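Local atomic coordinates of L-ribulose 3-epimerase (Methylomonas sp. DH-1, PDB entry 7CJ6), a protein that catalyses the manganese-dependent epimerization of ketoses at C3, most actively L-ribulose, and interconverts D-allulose with D-fructose. Residues L7-H12 against G241-E246; Y39-L44 against H67-L72; F3-E8 against N148-V153; F181-T186 against L207-I212. One frame throughout, in Å; residues are numbered along the deposited sequence.

Interaction 1. Residues L7-H12 against G241-E246. With MN (manganese (II) ion), chain C; PSJ (D-psicose), chain D.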
# COMPACT_ATOMS: atom_id res chain seq x y z
N LEU A 7 -28.90 -5.40 -3.42
CA LEU A 7 -27.79 -6.38 -3.51
C LEU A 7 -27.62 -6.74 -4.98
O LEU A 7 -28.52 -7.37 -5.56
CB LEU A 7 -28.11 -7.62 -2.67
CG LEU A 7 -26.99 -8.66 -2.61
CD1 LEU A 7 -25.64 -8.00 -2.39
CD2 LEU A 7 -27.26 -9.70 -1.54
N GLU A 8 -26.52 -6.30 -5.59
CA GLU A 8 -26.22 -6.59 -7.01
C GLU A 8 -24.70 -6.67 -7.18
O GLU A 8 -23.98 -6.03 -6.40
CB GLU A 8 -26.86 -5.56 -7.93
CG GLU A 8 -26.36 -4.15 -7.70
CD GLU A 8 -27.13 -3.12 -8.51
OE1 GLU A 8 -27.24 -1.98 -8.07
OE2 GLU A 8 -27.63 -3.49 -9.58
N TYR A 9 -24.25 -7.47 -8.15
CA TYR A 9 -22.82 -7.81 -8.34
C TYR A 9 -22.33 -7.16 -9.63
O TYR A 9 -22.99 -7.31 -10.68
CB TYR A 9 -22.65 -9.33 -8.34
CG TYR A 9 -23.23 -9.97 -7.11
CD1 TYR A 9 -22.47 -10.13 -5.96
CD2 TYR A 9 -24.56 -10.34 -7.07
CE1 TYR A 9 -23.01 -10.70 -4.82
CE2 TYR A 9 -25.12 -10.90 -5.94
CZ TYR A 9 -24.34 -11.09 -4.81
OH TYR A 9 -24.89 -11.64 -3.68
N GLY A 10 -21.22 -6.44 -9.52
CA GLY A 10 -20.65 -5.67 -10.64
C GLY A 10 -19.22 -6.08 -10.92
O GLY A 10 -18.55 -6.61 -10.00
N GLY A 11 -18.79 -5.84 -12.16
CA GLY A 11 -17.39 -5.96 -12.59
C GLY A 11 -16.84 -4.60 -12.94
O GLY A 11 -17.53 -3.83 -13.64
N HIS A 12 -15.66 -4.28 -12.42
CA HIS A 12 -14.94 -3.02 -12.72
C HIS A 12 -14.49 -3.07 -14.19
O HIS A 12 -14.10 -4.16 -14.65
CB HIS A 12 -13.79 -2.83 -11.73
CG HIS A 12 -13.18 -1.48 -11.77
ND1 HIS A 12 -12.21 -1.14 -12.68
CD2 HIS A 12 -13.40 -0.38 -11.01
CE1 HIS A 12 -11.86 0.11 -12.49
NE2 HIS A 12 -12.58 0.60 -11.48
N GLY A 241 -26.43 -3.88 -1.12
CA GLY A 241 -25.91 -2.81 -1.99
C GLY A 241 -24.97 -3.38 -3.05
O GLY A 241 -24.70 -4.58 -3.08
N PRO A 242 -24.45 -2.52 -3.95
CA PRO A 242 -23.50 -2.96 -4.96
C PRO A 242 -22.27 -3.65 -4.36
O PRO A 242 -21.74 -3.18 -3.37
CB PRO A 242 -23.12 -1.64 -5.65
CG PRO A 242 -24.34 -0.78 -5.48
CD PRO A 242 -24.81 -1.10 -4.08
N ILE A 243 -21.85 -4.76 -4.99
CA ILE A 243 -20.55 -5.43 -4.74
C ILE A 243 -19.86 -5.60 -6.09
O ILE A 243 -20.30 -6.46 -6.86
CB ILE A 243 -20.74 -6.77 -4.01
CG1 ILE A 243 -21.50 -6.59 -2.70
CG2 ILE A 243 -19.39 -7.44 -3.81
CD1 ILE A 243 -21.89 -7.88 -2.02
N THR A 244 -18.85 -4.79 -6.39
CA THR A 244 -18.10 -4.95 -7.67
C THR A 244 -16.77 -5.64 -7.39
O THR A 244 -16.08 -5.31 -6.39
CB THR A 244 -18.02 -3.65 -8.48
OG1 THR A 244 -16.69 -3.47 -8.96
CG2 THR A 244 -18.46 -2.41 -7.73
N PHE A 245 -16.46 -6.62 -8.24
CA PHE A 245 -15.13 -7.25 -8.35
C PHE A 245 -14.18 -6.25 -9.02
O PHE A 245 -14.49 -5.72 -10.10
CB PHE A 245 -15.19 -8.54 -9.16
CG PHE A 245 -13.83 -9.09 -9.50
CD1 PHE A 245 -12.89 -9.30 -8.50
CD2 PHE A 245 -13.49 -9.40 -10.80
CE1 PHE A 245 -11.64 -9.82 -8.80
CE2 PHE A 245 -12.24 -9.91 -11.11
CZ PHE A 245 -11.32 -10.11 -10.11
N GLU A 246 -13.04 -6.03 -8.39
CA GLU A 246 -12.01 -5.07 -8.84
C GLU A 246 -10.66 -5.79 -8.89
O GLU A 246 -10.27 -6.41 -7.87
CB GLU A 246 -12.00 -3.87 -7.90
CG GLU A 246 -11.03 -2.80 -8.32
CD GLU A 246 -11.27 -1.47 -7.63
OE1 GLU A 246 -11.58 -0.50 -8.34
OE2 GLU A 246 -11.15 -1.41 -6.40
MN MN C . -11.78 0.00 -5.10
C1 PSJ D . -8.48 2.49 -6.43
O1 PSJ D . -7.45 1.82 -5.70
C2 PSJ D . -9.80 1.87 -6.06
O2 PSJ D . -9.80 0.96 -5.27
C3 PSJ D . -11.08 2.42 -6.62
O3 PSJ D . -11.95 1.37 -7.05
C4 PSJ D . -10.69 3.32 -7.78
O4 PSJ D . -10.11 4.48 -7.20
C5 PSJ D . -11.85 3.73 -8.68
O5 PSJ D . -13.05 3.08 -8.25
C6 PSJ D . -11.54 3.38 -10.13
O6 PSJ D . -12.53 3.95 -11.01

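Interaction 2. Residues Y39-L44 against H67-L72. With PSJ (D-psicose), chain D.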
# COMPACT_ATOMS: atom_id res chain seq x y z
N TYR A 39 -24.22 -5.54 -13.16
CA TYR A 39 -23.81 -4.20 -13.66
C TYR A 39 -22.33 -4.20 -14.02
O TYR A 39 -21.57 -5.09 -13.60
CB TYR A 39 -24.15 -3.11 -12.64
CG TYR A 39 -23.36 -3.15 -11.36
CD1 TYR A 39 -22.21 -2.40 -11.20
CD2 TYR A 39 -23.77 -3.93 -10.29
CE1 TYR A 39 -21.48 -2.43 -10.03
CE2 TYR A 39 -23.05 -3.97 -9.11
CZ TYR A 39 -21.90 -3.22 -8.98
OH TYR A 39 -21.20 -3.26 -7.81
N ILE A 40 -21.94 -3.19 -14.80
CA ILE A 40 -20.51 -2.82 -15.01
C ILE A 40 -20.26 -1.52 -14.25
O ILE A 40 -21.16 -0.65 -14.24
CB ILE A 40 -20.19 -2.70 -16.51
CG1 ILE A 40 -18.72 -2.35 -16.74
CG2 ILE A 40 -21.13 -1.72 -17.19
CD1 ILE A 40 -18.14 -2.89 -18.02
N GLU A 41 -19.11 -1.40 -13.59
CA GLU A 41 -18.67 -0.15 -12.94
C GLU A 41 -17.71 0.57 -13.89
O GLU A 41 -16.58 0.07 -14.10
CB GLU A 41 -18.03 -0.42 -11.59
CG GLU A 41 -17.71 0.85 -10.82
CD GLU A 41 -17.01 0.58 -9.50
OE1 GLU A 41 -17.59 -0.15 -8.66
OE2 GLU A 41 -15.88 1.07 -9.32
N ILE A 42 -18.15 1.67 -14.48
CA ILE A 42 -17.35 2.46 -15.47
C ILE A 42 -16.48 3.43 -14.68
O ILE A 42 -17.02 4.12 -13.80
CB ILE A 42 -18.26 3.16 -16.49
CG1 ILE A 42 -19.20 2.14 -17.16
CG2 ILE A 42 -17.43 3.93 -17.52
CD1 ILE A 42 -20.45 2.75 -17.77
N ALA A 43 -15.18 3.43 -14.96
CA ALA A 43 -14.18 4.35 -14.37
C ALA A 43 -14.20 5.65 -15.18
O ALA A 43 -13.81 5.61 -16.35
CB ALA A 43 -12.83 3.69 -14.36
N LEU A 44 -14.70 6.73 -14.57
CA LEU A 44 -14.98 8.04 -15.22
C LEU A 44 -13.93 9.08 -14.81
O LEU A 44 -14.34 10.19 -14.41
CB LEU A 44 -16.36 8.53 -14.79
CG LEU A 44 -17.57 7.90 -15.48
CD1 LEU A 44 -18.85 8.58 -15.00
CD2 LEU A 44 -17.45 7.98 -17.00
N HIS A 67 -22.96 1.41 -12.78
CA HIS A 67 -22.58 2.48 -11.82
C HIS A 67 -21.25 3.08 -12.31
O HIS A 67 -20.73 2.62 -13.34
CB HIS A 67 -22.55 1.94 -10.39
CG HIS A 67 -23.87 1.43 -9.92
ND1 HIS A 67 -25.01 2.22 -9.90
CD2 HIS A 67 -24.23 0.22 -9.45
CE1 HIS A 67 -26.02 1.51 -9.44
NE2 HIS A 67 -25.56 0.28 -9.14
N ALA A 68 -20.75 4.08 -11.60
CA ALA A 68 -19.53 4.81 -12.01
C ALA A 68 -18.65 5.06 -10.79
O ALA A 68 -19.19 5.46 -9.74
CB ALA A 68 -19.91 6.10 -12.69
N SER A 69 -17.34 4.85 -10.94
CA SER A 69 -16.32 5.28 -9.96
C SER A 69 -15.35 6.24 -10.65
O SER A 69 -15.31 6.29 -11.89
CB SER A 69 -15.59 4.13 -9.33
OG SER A 69 -15.06 3.25 -10.32
N LEU A 70 -14.61 7.00 -9.86
CA LEU A 70 -13.51 7.82 -10.40
C LEU A 70 -12.57 8.17 -9.25
O LEU A 70 -12.93 7.94 -8.09
CB LEU A 70 -14.08 9.06 -11.09
CG LEU A 70 -14.85 10.03 -10.20
CD1 LEU A 70 -13.91 11.02 -9.53
CD2 LEU A 70 -15.91 10.77 -11.01
N GLY A 71 -11.38 8.62 -9.61
CA GLY A 71 -10.48 9.35 -8.71
C GLY A 71 -10.20 10.70 -9.33
O GLY A 71 -10.08 10.75 -10.58
N LEU A 72 -10.17 11.75 -8.53
CA LEU A 72 -9.73 13.08 -9.03
C LEU A 72 -8.22 13.03 -9.25
O LEU A 72 -7.59 12.00 -8.92
CB LEU A 72 -10.14 14.17 -8.04
CG LEU A 72 -11.64 14.27 -7.76
CD1 LEU A 72 -11.92 15.31 -6.68
CD2 LEU A 72 -12.41 14.60 -9.03
C1 PSJ D . -8.48 2.49 -6.43
O1 PSJ D . -7.45 1.82 -5.70
C2 PSJ D . -9.80 1.87 -6.06
O2 PSJ D . -9.80 0.96 -5.27
C3 PSJ D . -11.08 2.42 -6.62
O3 PSJ D . -11.95 1.37 -7.05
C4 PSJ D . -10.69 3.32 -7.78
O4 PSJ D . -10.11 4.48 -7.20
C5 PSJ D . -11.85 3.73 -8.68
O5 PSJ D . -13.05 3.08 -8.25
C6 PSJ D . -11.54 3.38 -10.13
O6 PSJ D . -12.53 3.95 -11.01

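Interaction 3. Residues F3-E8 against N148-V153. With MN (manganese (II) ion), chain C; PSJ (D-psicose), chain D.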
# COMPACT_ATOMS: atom_id res chain seq x y z
N PHE A 3 -31.48 7.16 -2.09
CA PHE A 3 -32.18 6.49 -3.21
C PHE A 3 -32.00 4.99 -3.07
O PHE A 3 -31.06 4.53 -2.42
CB PHE A 3 -31.68 7.09 -4.52
CG PHE A 3 -31.77 8.60 -4.53
CD1 PHE A 3 -32.99 9.22 -4.76
CD2 PHE A 3 -30.66 9.38 -4.25
CE1 PHE A 3 -33.08 10.61 -4.75
CE2 PHE A 3 -30.76 10.77 -4.24
CZ PHE A 3 -31.97 11.37 -4.49
N PRO A 4 -32.91 4.19 -3.65
CA PRO A 4 -32.90 2.74 -3.43
C PRO A 4 -31.54 2.11 -3.78
O PRO A 4 -30.92 2.49 -4.78
CB PRO A 4 -34.03 2.23 -4.33
CG PRO A 4 -34.95 3.43 -4.48
CD PRO A 4 -34.01 4.62 -4.52
N LYS A 5 -31.10 1.20 -2.92
CA LYS A 5 -29.94 0.30 -3.12
C LYS A 5 -30.45 -1.13 -3.16
O LYS A 5 -31.40 -1.45 -2.41
CB LYS A 5 -28.92 0.46 -1.98
CG LYS A 5 -28.27 1.83 -1.89
CD LYS A 5 -27.15 1.90 -0.89
CE LYS A 5 -26.50 3.26 -0.82
NZ LYS A 5 -25.51 3.44 -1.90
N ARG A 6 -29.85 -1.97 -4.00
CA ARG A 6 -30.15 -3.41 -4.05
C ARG A 6 -28.84 -4.18 -3.95
O ARG A 6 -27.78 -3.62 -4.35
CB ARG A 6 -30.94 -3.76 -5.31
CG ARG A 6 -30.13 -3.74 -6.60
CD ARG A 6 -31.04 -3.46 -7.77
NE ARG A 6 -31.85 -2.29 -7.48
CZ ARG A 6 -32.84 -1.84 -8.24
NH1 ARG A 6 -33.15 -2.46 -9.37
NH2 ARG A 6 -33.51 -0.76 -7.87
N LEU A 7 -28.90 -5.40 -3.42
CA LEU A 7 -27.79 -6.38 -3.51
C LEU A 7 -27.62 -6.74 -4.98
O LEU A 7 -28.52 -7.37 -5.56
CB LEU A 7 -28.11 -7.62 -2.67
CG LEU A 7 -26.99 -8.66 -2.61
CD1 LEU A 7 -25.64 -8.00 -2.39
CD2 LEU A 7 -27.26 -9.70 -1.54
N GLU A 8 -26.52 -6.30 -5.59
CA GLU A 8 -26.22 -6.59 -7.01
C GLU A 8 -24.70 -6.67 -7.18
O GLU A 8 -23.98 -6.03 -6.40
CB GLU A 8 -26.86 -5.56 -7.93
CG GLU A 8 -26.36 -4.15 -7.70
CD GLU A 8 -27.13 -3.12 -8.51
OE1 GLU A 8 -27.24 -1.98 -8.07
OE2 GLU A 8 -27.63 -3.49 -9.58
N ASN A 148 -26.89 8.41 -5.35
CA ASN A 148 -26.17 8.31 -4.06
C ASN A 148 -24.68 8.44 -4.35
O ASN A 148 -24.23 7.88 -5.36
CB ASN A 148 -26.41 6.97 -3.37
CG ASN A 148 -27.86 6.70 -3.02
OD1 ASN A 148 -28.55 7.58 -2.49
ND2 ASN A 148 -28.31 5.48 -3.26
N ILE A 149 -23.93 9.14 -3.49
CA ILE A 149 -22.44 9.13 -3.57
C ILE A 149 -21.91 8.26 -2.43
O ILE A 149 -22.43 8.35 -1.30
CB ILE A 149 -21.87 10.56 -3.59
CG1 ILE A 149 -22.07 11.30 -2.27
CG2 ILE A 149 -22.45 11.34 -4.76
CD1 ILE A 149 -21.39 12.65 -2.22
N ASP A 150 -20.91 7.42 -2.74
CA ASP A 150 -20.23 6.54 -1.76
C ASP A 150 -18.73 6.85 -1.80
O ASP A 150 -18.10 6.59 -2.85
CB ASP A 150 -20.54 5.07 -2.06
CG ASP A 150 -21.96 4.85 -2.57
OD1 ASP A 150 -22.85 4.61 -1.73
OD2 ASP A 150 -22.15 4.91 -3.80
N LEU A 151 -18.20 7.39 -0.70
CA LEU A 151 -16.78 7.82 -0.56
C LEU A 151 -15.94 6.59 -0.26
O LEU A 151 -16.11 5.99 0.83
CB LEU A 151 -16.65 8.84 0.57
CG LEU A 151 -17.73 9.91 0.67
CD1 LEU A 151 -17.24 11.10 1.47
CD2 LEU A 151 -18.20 10.37 -0.70
N GLU A 152 -15.05 6.22 -1.19
CA GLU A 152 -14.21 5.00 -1.06
C GLU A 152 -13.00 5.31 -0.18
O GLU A 152 -12.12 6.08 -0.61
CB GLU A 152 -13.77 4.48 -2.42
CG GLU A 152 -13.11 3.13 -2.32
CD GLU A 152 -12.79 2.50 -3.66
OE1 GLU A 152 -12.93 3.20 -4.68
OE2 GLU A 152 -12.39 1.32 -3.67
N VAL A 153 -12.98 4.70 1.00
CA VAL A 153 -11.81 4.66 1.93
C VAL A 153 -10.71 3.87 1.23
O VAL A 153 -10.94 2.69 0.91
CB VAL A 153 -12.23 4.03 3.27
CG1 VAL A 153 -11.05 3.82 4.20
CG2 VAL A 153 -13.31 4.86 3.95
MN MN C . -11.78 0.00 -5.10
C1 PSJ D . -8.48 2.49 -6.43
O1 PSJ D . -7.45 1.82 -5.70
C2 PSJ D . -9.80 1.87 -6.06
O2 PSJ D . -9.80 0.96 -5.27
C3 PSJ D . -11.08 2.42 -6.62
O3 PSJ D . -11.95 1.37 -7.05
C4 PSJ D . -10.69 3.32 -7.78
O4 PSJ D . -10.11 4.48 -7.20
C5 PSJ D . -11.85 3.73 -8.68
O5 PSJ D . -13.05 3.08 -8.25
C6 PSJ D . -11.54 3.38 -10.13
O6 PSJ D . -12.53 3.95 -11.01

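Interaction 4. Residues F181-T186 against L207-I212. With MN (manganese (II) ion), chain C; PSJ (D-psicose), chain D.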
# COMPACT_ATOMS: atom_id res chain seq x y z
N PHE A 181 -22.66 8.03 1.45
CA PHE A 181 -22.42 6.74 2.13
C PHE A 181 -20.92 6.45 2.22
O PHE A 181 -20.10 7.11 1.53
CB PHE A 181 -23.13 5.61 1.38
CG PHE A 181 -24.63 5.71 1.43
CD1 PHE A 181 -25.32 6.47 0.50
CD2 PHE A 181 -25.36 5.04 2.40
CE1 PHE A 181 -26.71 6.57 0.55
CE2 PHE A 181 -26.74 5.13 2.44
CZ PHE A 181 -27.41 5.89 1.52
N LEU A 182 -20.57 5.46 3.04
CA LEU A 182 -19.21 4.88 3.08
C LEU A 182 -19.08 3.86 1.95
O LEU A 182 -20.07 3.15 1.66
CB LEU A 182 -18.97 4.24 4.45
CG LEU A 182 -17.53 3.80 4.71
CD1 LEU A 182 -16.61 5.00 4.86
CD2 LEU A 182 -17.46 2.91 5.95
N HIS A 183 -17.90 3.81 1.32
CA HIS A 183 -17.52 2.80 0.30
C HIS A 183 -16.28 2.06 0.82
O HIS A 183 -15.26 2.73 1.05
CB HIS A 183 -17.34 3.48 -1.06
CG HIS A 183 -16.86 2.60 -2.16
ND1 HIS A 183 -16.56 3.08 -3.42
CD2 HIS A 183 -16.59 1.27 -2.18
CE1 HIS A 183 -16.15 2.09 -4.18
NE2 HIS A 183 -16.16 0.97 -3.45
N LEU A 184 -16.39 0.76 1.09
CA LEU A 184 -15.25 -0.06 1.59
C LEU A 184 -14.73 -0.96 0.47
O LEU A 184 -15.53 -1.39 -0.38
CB LEU A 184 -15.69 -0.89 2.80
CG LEU A 184 -15.85 -0.14 4.12
CD1 LEU A 184 -16.29 -1.09 5.22
CD2 LEU A 184 -14.56 0.56 4.51
N ASP A 185 -13.43 -1.25 0.52
CA ASP A 185 -12.70 -2.05 -0.50
C ASP A 185 -11.76 -3.00 0.26
O ASP A 185 -10.94 -2.52 1.05
CB ASP A 185 -11.96 -1.11 -1.46
CG ASP A 185 -11.19 -1.82 -2.54
OD1 ASP A 185 -10.78 -2.96 -2.29
OD2 ASP A 185 -10.97 -1.21 -3.62
N THR A 186 -11.92 -4.31 0.06
CA THR A 186 -11.19 -5.33 0.85
C THR A 186 -9.69 -5.18 0.63
O THR A 186 -8.92 -5.41 1.58
CB THR A 186 -11.69 -6.75 0.53
OG1 THR A 186 -11.47 -7.02 -0.85
CG2 THR A 186 -13.15 -6.92 0.88
N LEU A 207 -22.87 2.03 5.13
CA LEU A 207 -22.10 1.32 4.09
C LEU A 207 -22.98 1.24 2.84
O LEU A 207 -23.97 0.48 2.87
CB LEU A 207 -21.64 -0.06 4.55
CG LEU A 207 -20.79 -0.81 3.52
CD1 LEU A 207 -19.56 -0.00 3.15
CD2 LEU A 207 -20.39 -2.18 4.02
N GLY A 208 -22.62 2.00 1.81
CA GLY A 208 -23.44 2.19 0.59
C GLY A 208 -22.90 1.41 -0.60
O GLY A 208 -23.64 1.25 -1.58
N TYR A 209 -21.67 0.92 -0.52
CA TYR A 209 -20.96 0.35 -1.69
C TYR A 209 -19.73 -0.44 -1.25
O TYR A 209 -19.03 -0.01 -0.31
CB TYR A 209 -20.55 1.48 -2.64
CG TYR A 209 -20.51 1.11 -4.10
CD1 TYR A 209 -19.47 0.36 -4.63
CD2 TYR A 209 -21.51 1.52 -4.95
CE1 TYR A 209 -19.43 0.03 -5.97
CE2 TYR A 209 -21.49 1.20 -6.30
CZ TYR A 209 -20.44 0.46 -6.81
OH TYR A 209 -20.43 0.16 -8.14
N VAL A 210 -19.47 -1.55 -1.94
CA VAL A 210 -18.36 -2.48 -1.60
C VAL A 210 -17.56 -2.82 -2.86
O VAL A 210 -18.17 -3.08 -3.92
CB VAL A 210 -18.87 -3.77 -0.94
CG1 VAL A 210 -17.76 -4.82 -0.87
CG2 VAL A 210 -19.44 -3.51 0.44
N HIS A 211 -16.24 -2.84 -2.70
CA HIS A 211 -15.26 -3.37 -3.68
C HIS A 211 -14.65 -4.64 -3.10
O HIS A 211 -14.15 -4.58 -1.95
CB HIS A 211 -14.21 -2.31 -4.03
CG HIS A 211 -14.65 -1.37 -5.10
ND1 HIS A 211 -13.80 -0.45 -5.69
CD2 HIS A 211 -15.85 -1.23 -5.72
CE1 HIS A 211 -14.46 0.22 -6.60
NE2 HIS A 211 -15.72 -0.23 -6.64
N ILE A 212 -14.71 -5.73 -3.86
CA ILE A 212 -14.01 -7.00 -3.58
C ILE A 212 -12.71 -7.03 -4.39
O ILE A 212 -12.80 -7.13 -5.63
CB ILE A 212 -14.90 -8.21 -3.90
CG1 ILE A 212 -16.23 -8.15 -3.14
CG2 ILE A 212 -14.16 -9.51 -3.64
CD1 ILE A 212 -16.09 -7.96 -1.65
MN MN C . -11.78 0.00 -5.10
C1 PSJ D . -8.48 2.49 -6.43
O1 PSJ D . -7.45 1.82 -5.70
C2 PSJ D . -9.80 1.87 -6.06
O2 PSJ D . -9.80 0.96 -5.27
C3 PSJ D . -11.08 2.42 -6.62
O3 PSJ D . -11.95 1.37 -7.05
C4 PSJ D . -10.69 3.32 -7.78
O4 PSJ D . -10.11 4.48 -7.20
C5 PSJ D . -11.85 3.73 -8.68
O5 PSJ D . -13.05 3.08 -8.25
C6 PSJ D . -11.54 3.38 -10.13
O6 PSJ D . -12.53 3.95 -11.01

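Interaction 1. Residues L7-H12 against G241-E246
The first and last strands of the TIM barrel, 8-12 and 242-245, meet in parallel and close it, with Tyr9 paired to Ile243 and Gly11 to Phe245. Ile243 N donates to Glu8 O at 2.9 Å, and Gly10 N reaches Ile243 O at 2.8 Å, from above the carbonyl plane. At the C-terminal end His12 N meets Phe245 O at 3.0 Å, almost head-on to the carbonyl. On the outer face, Ile243 CD1 touches Leu7 CD1 and Tyr9 CE1, while helix 271-285 packs on Tyr9 and Phe245. Where the strands end lies the sugar site. The side chains of His12 and Glu246 run side by side in the same direction, ring and carboxylate planes 57° apart, both with CG anti to the backbone N. This brings Glu246 CG over one face of the imidazole and sets His12 CD2 3.2 Å from Glu246 OE1. His12 NE2 lies 3.3 Å from C6 of D-psicose, and ND1 is tied to Leu14 N, helping fix the ring's rotation; an alanine here would probably leave that amide without its acceptor and open a gap beside the sugar's C6. Glu246, probably a proton donor and acceptor, binds manganese through OE2 at 2.0 Å.

Interaction 2. Residues Y39-L44 against H67-L72
Strands 39-43 and 65-72, neighbours in the TIM barrel joined by a beta-alpha-beta crossover through helix 52-61, pack tightly at their start and middle. Tyr39 and His67 form an edge-to-face pair, centroids 4.9 Å apart and planes at 64°, with His67 CD2 over one face of the phenol ring. His67 NE2 is held by Glu8 of strand 8-12. Ile42 N bonds His67 O, and Leu44 N bonds Ser69 O. Inside the barrel, with CG anti to the backbone N (chi1 -174°) and the chain extended beyond it, Glu41 brings OE2 within 2.5 Å of Ser69 OG, which donates a hydrogen bond to it on the anti side. His211 and Tyr209 hold OE1. A glutamine in place of Glu41 would probably cost this network a negative charge, leaving Ser69, His211 and Tyr209 with a weaker acceptor. On the outer face Leu44 CD1 packs on Ala68 CB at 3.6 Å. Contact thins towards the end of 67-72: the side chains of Leu44 and Leu70 come no nearer than 4.4 Å, CB to CB, though Leu70 CB lies on Leu44 O. Ala43, partly exposed, meets the sugar. Ser69 OG itself accepts a hydrogen bond from O6 of D-psicose at 2.7 Å.

Interaction 3. Residues F3-E8 against N148-V153
Two hydrogen bonds join the side-chain amide of Asn148 to the backbone of Phe3. Phe3 N donates to Asn148 OD1 at 3.0 Å, nearly straight at 164° and in the carbonyl plane on a lone pair. Asn148 ND2 returns a bond to Phe3 O, also 3.0 Å; Phe3 O lies in the plane of the amide, but the donor sits well above the carbonyl plane of Phe3. Held at both ends, the amide has its rotation fixed, and ND2 has a further partner in Glu107. The charged contact is a salt bridge from Lys5 NZ to Asp150 OD1, 2.9 Å long, which uses the syn lone pair of the oxygen. Lys5 is extended until a bend at its last torsion (chi4 -82°) turns NZ to the carboxylate. Through these bonds the N-terminal segment 3-8 crosses the N-terminal mouth of the TIM barrel and reaches strand 148-152. Lys5 NZ also forms a salt bridge with Glu107 and donates to Gly208 O, which probably eases the closeness of the Glu107 and Asp150 carboxylates. The Phe3 ring meets Asn148 OD1 at its edge, 3.3 Å from Phe3 CD2. At the far end of the strand, Glu152 OE2 binds manganese at 2.0 Å.

Interaction 4. Residues F181-T186 against L207-I212
Asp185 and His211, paired across the parallel strands 180-185 and 207-212 of the TIM barrel, both bind the manganese ion at the barrel's C-terminal end. Asp185 OD2 lies 2.1 Å from the metal and His211 ND1 2.2 Å, with Glu152, Glu246 and O2 and O3 of D-psicose as the other ligands. The carboxylate and imidazole planes stand 74° apart, and Asp185 OD2 lies at the ring's edge, in its plane. Asp185 CG is anti to the backbone N (chi1 -180°), which carries OD2 to the metal, while OD1 caps the following helix at Tyr187 N. Behind the first shell, His183 sends the edge of its ring into the face of His211, planes at 86°, with His183 NE2 3.2 Å from His211 CD2 and above the ring's centre. Tyr209 in turn directs its edge at a face of His183, its CD1 3.6 Å from His183 NE2, completing an aromatic cluster. The hydrogen bond of Glu41 to His211 NE2 would probably make the imidazole a stronger metal ligand. On the outer face Leu207 CD1 packs against Leu184 CG. Further out, a beta bulge shifts the register between Leu182 and His183. Gly208 sits close against Phe181, its CA 3.5 Å from Phe181 CB, and its N bonds Leu182 O at 2.8 Å.

All four contacts belong to one closed eight-stranded parallel barrel, their centres about 8 to 13 Å apart. Interaction 1 joins the first strand to the last, and interactions 2 and 4 lie in series within the loop it closes. Interaction 3 begins from the same N-terminal stretch as interaction 1, shares Leu7 and Glu8 with it, and spans the barrel to strand 148-152, next to strand 180-185 of interaction 4. Interactions 1, 3 and 4 together supply the four protein ligands of the manganese ion, while interaction 2 contributes sugar contacts and the second-shell Glu41. Distant parts of the sequence thus converge on one metal and sugar site.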